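Local coordinates for protein hydrazine synthase subunit gamma (Candidatus Kuenenia stuttgartiensis, PDB 5C2V) that reduces nitric oxide to hydroxylamine, the first half-reaction of the hydrazine synthase complex, and carries two heme c groups, at residues T211-V216 with F271-A276. Numbering follows the deposited sequence.
With HEC (heme c), chain B.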
loop_
_atom_site.group_PDB
_atom_site.type_symbol
_atom_site.label_atom_id
_atom_site.label_comp_id
_atom_site.label_asym_id
_atom_site.label_seq_id
_atom_site.Cartn_x
_atom_site.Cartn_y
_atom_site.Cartn_z
ATOM N N THR C 211 -21.845 44.672 -34.705
ATOM C CA THR C 211 -21.957 43.734 -33.595
ATOM C C THR C 211 -20.858 42.676 -33.621
ATOM O O THR C 211 -20.813 41.801 -32.758
ATOM C CB THR C 211 -23.325 43.029 -33.594
ATOM O OG1 THR C 211 -23.536 42.392 -34.859
ATOM C CG2 THR C 211 -24.440 44.029 -33.334
ATOM N N GLY C 212 -19.975 42.759 -34.611
ATOM C CA GLY C 212 -18.878 41.814 -34.721
ATOM C C GLY C 212 -17.913 41.940 -33.559
ATOM O O GLY C 212 -17.385 43.019 -33.295
ATOM N N ARG C 213 -17.681 40.833 -32.860
ATOM C CA ARG C 213 -16.796 40.837 -31.702
ATOM C C ARG C 213 -15.355 40.585 -32.132
ATOM O O ARG C 213 -15.048 39.546 -32.717
ATOM C CB ARG C 213 -17.234 39.785 -30.681
ATOM C CG ARG C 213 -18.724 39.794 -30.366
ATOM C CD ARG C 213 -19.213 41.181 -29.990
ATOM N NE ARG C 213 -20.651 41.199 -29.735
ATOM C CZ ARG C 213 -21.381 42.307 -29.650
ATOM N NH1 ARG C 213 -20.810 43.493 -29.803
ATOM N NH2 ARG C 213 -22.683 42.229 -29.414
ATOM N N VAL C 214 -14.475 41.536 -31.840
ATOM C CA VAL C 214 -13.083 41.432 -32.263
ATOM C C VAL C 214 -12.118 41.452 -31.082
ATOM O O VAL C 214 -12.531 41.579 -29.929
ATOM C CB VAL C 214 -12.707 42.571 -33.229
ATOM C CG1 VAL C 214 -13.499 42.452 -34.521
ATOM C CG2 VAL C 214 -12.943 43.923 -32.574
ATOM N N GLY C 215 -10.829 41.330 -31.384
ATOM C CA GLY C 215 -9.802 41.312 -30.362
ATOM C C GLY C 215 -9.276 42.693 -30.031
ATOM O O GLY C 215 -9.689 43.684 -30.633
ATOM N N VAL C 216 -8.357 42.756 -29.074
ATOM C CA VAL C 216 -7.788 44.026 -28.645
ATOM C C VAL C 216 -6.918 44.636 -29.743
ATOM O O VAL C 216 -6.759 45.854 -29.814
ATOM C CB VAL C 216 -6.958 43.865 -27.350
ATOM C CG1 VAL C 216 -7.850 43.403 -26.206
ATOM C CG2 VAL C 216 -5.810 42.888 -27.560
ATOM N N PHE C 271 -29.220 39.796 -30.199
ATOM C CA PHE C 271 -28.153 39.643 -31.205
ATOM C C PHE C 271 -27.645 38.205 -31.377
ATOM O O PHE C 271 -28.370 37.257 -31.083
ATOM C CB PHE C 271 -26.971 40.566 -30.878
ATOM C CG PHE C 271 -27.256 42.023 -31.114
ATOM C CD1 PHE C 271 -28.100 42.417 -32.140
ATOM C CD2 PHE C 271 -26.682 42.996 -30.315
ATOM C CE1 PHE C 271 -28.368 43.755 -32.362
ATOM C CE2 PHE C 271 -26.947 44.338 -30.532
ATOM C CZ PHE C 271 -27.791 44.716 -31.557
ATOM N N HIS C 272 -26.400 38.043 -31.828
ATOM C CA HIS C 272 -25.890 36.703 -32.149
ATOM C C HIS C 272 -25.202 35.995 -30.983
ATOM O O HIS C 272 -25.402 34.800 -30.765
ATOM C CB HIS C 272 -24.957 36.749 -33.371
ATOM C CG HIS C 272 -23.633 37.404 -33.122
ATOM N ND1 HIS C 272 -23.503 38.753 -32.872
ATOM C CD2 HIS C 272 -22.381 36.897 -33.118
ATOM C CE1 HIS C 272 -22.225 39.044 -32.708
ATOM N NE2 HIS C 272 -21.521 37.937 -32.853
ATOM N N ASP C 273 -24.382 36.737 -30.248
ATOM C CA ASP C 273 -23.626 36.176 -29.138
ATOM C C ASP C 273 -24.401 36.361 -27.848
ATOM O O ASP C 273 -23.977 35.922 -26.779
ATOM C CB ASP C 273 -22.251 36.835 -29.029
ATOM C CG ASP C 273 -22.337 38.315 -28.699
ATOM O OD1 ASP C 273 -23.382 38.933 -28.994
ATOM O OD2 ASP C 273 -21.360 38.859 -28.142
ATOM N N GLY C 274 -25.546 37.019 -27.958
ATOM C CA GLY C 274 -26.323 37.355 -26.788
ATOM C C GLY C 274 -25.679 38.509 -26.047
ATOM O O GLY C 274 -25.679 38.557 -24.818
ATOM N N GLY C 275 -25.110 39.442 -26.799
ATOM C CA GLY C 275 -24.475 40.599 -26.203
ATOM C C GLY C 275 -25.494 41.521 -25.564
ATOM O O GLY C 275 -25.216 42.164 -24.553
ATOM N N ALA C 276 -26.688 41.565 -26.147
ATOM C CA ALA C 276 -27.739 42.460 -25.680
ATOM C C ALA C 276 -28.642 41.771 -24.662
ATOM O O ALA C 276 -29.369 40.835 -24.992
ATOM C CB ALA C 276 -28.556 42.969 -26.853
HETATM FE FE HEC B . -31.881 45.139 -36.443
HETATM C CHA HEC B . -30.861 42.237 -34.912
HETATM C CHB HEC B . -34.148 45.672 -33.937
HETATM C CHC HEC B . -32.370 48.362 -37.565
HETATM C CHD HEC B . -29.908 44.493 -39.150
HETATM N NA HEC B . -32.392 44.150 -34.724
HETATM C C1A HEC B . -31.882 42.936 -34.305
HETATM C C2A HEC B . -32.610 42.537 -33.116
HETATM C C3A HEC B . -33.516 43.481 -32.846
HETATM C C4A HEC B . -33.398 44.519 -33.851
HETATM C CMA HEC B . -34.515 43.468 -31.669
HETATM C CAA HEC B . -32.383 41.241 -32.306
HETATM C CBA HEC B . -32.821 40.037 -33.134
HETATM C CGA HEC B . -32.390 38.764 -32.453
HETATM O O1A HEC B . -32.896 37.679 -32.834
HETATM O O2A HEC B . -31.544 38.837 -31.526
HETATM N NB HEC B . -33.104 46.708 -35.904
HETATM C C1B HEC B . -33.849 46.753 -34.739
HETATM C C2B HEC B . -34.244 48.128 -34.513
HETATM C C3B HEC B . -33.758 48.870 -35.519
HETATM C C4B HEC B . -33.027 47.990 -36.412
HETATM C CMB HEC B . -35.095 48.618 -33.319
HETATM C CAB HEC B . -33.918 50.396 -35.714
HETATM C CBB HEC B . -33.091 51.163 -34.658
HETATM N NC HEC B . -31.257 46.229 -38.060
HETATM C C1C HEC B . -31.569 47.546 -38.338
HETATM C C2C HEC B . -30.815 47.942 -39.512
HETATM C C3C HEC B . -30.232 46.846 -40.012
HETATM C C4C HEC B . -30.433 45.765 -39.066
HETATM C CMC HEC B . -30.993 49.287 -40.250
HETATM C CAC HEC B . -29.376 46.758 -41.298
HETATM C CBC HEC B . -28.066 47.562 -41.136
HETATM N ND HEC B . -30.625 43.558 -36.986
HETATM C C1D HEC B . -29.793 43.606 -38.102
HETATM C C2D HEC B . -28.785 42.575 -37.978
HETATM C C3D HEC B . -29.090 41.868 -36.649
HETATM C C4D HEC B . -30.245 42.550 -36.106
HETATM C CMD HEC B . -27.650 42.254 -38.976
HETATM C CAD HEC B . -28.325 40.690 -36.007
HETATM C CBD HEC B . -26.929 41.153 -35.610
HETATM C CGD HEC B . -26.286 40.126 -34.718
HETATM O O1D HEC B . -25.146 40.371 -34.245
HETATM O O2D HEC B . -26.917 39.064 -34.478
#
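Thr211 CG2 lies over one face of the Phe271 ring in a CH-pi contact, 3.7 Å from its centroid and 9° off the normal, while the heme meso carbon CHA sits at the ring's edge. The His272 ring meets Thr211 O at its edge, through CE1, and Asp273 CB lies over one face. The Arg213 guanidinium has Thr211 O above one face, offset toward the rim, and the Asp273 carboxylate at its edge. Two loops of the C-terminal c-type cytochrome lobe thus line the propionate side of its heme, which probably serves electron transfer and is axially bound by His190 and His293.

Threonine suits its place by serving two partners. With OG1 between backbone N and carbonyl carbon (chi1 56°), the methyl covers Phe271 while Thr211 OG1 donates to propionate O1D of the heme at 2.7 Å. Histidine likewise works at both ring nitrogens: ND1 gives a weak bond to the same O1D, and NE2 donates to Asp251; with an acidic partner at each nitrogen, the doubly protonated ring would tend to be favoured. The Phe271 ring packs against the heme, CE1 near CHA and CD1 near CBD, and meets His293 edge-to-face.

Farther from the heme, a buried salt bridge joins the loops, Arg213 NE to Asp273 OD2 at 2.9 Å. Arginine can reach several partners from one flat group: NH1 binds Val287 O, and Phe227 adds a cation-pi contact. Asp273 OD1 also takes a weak bond from Gly275 N, two residues on. The planes of guanidinium and carboxylate are 37° apart, and the second link, from Arg213 NH2 to Asp273 OD1, is weak at 3.4 Å.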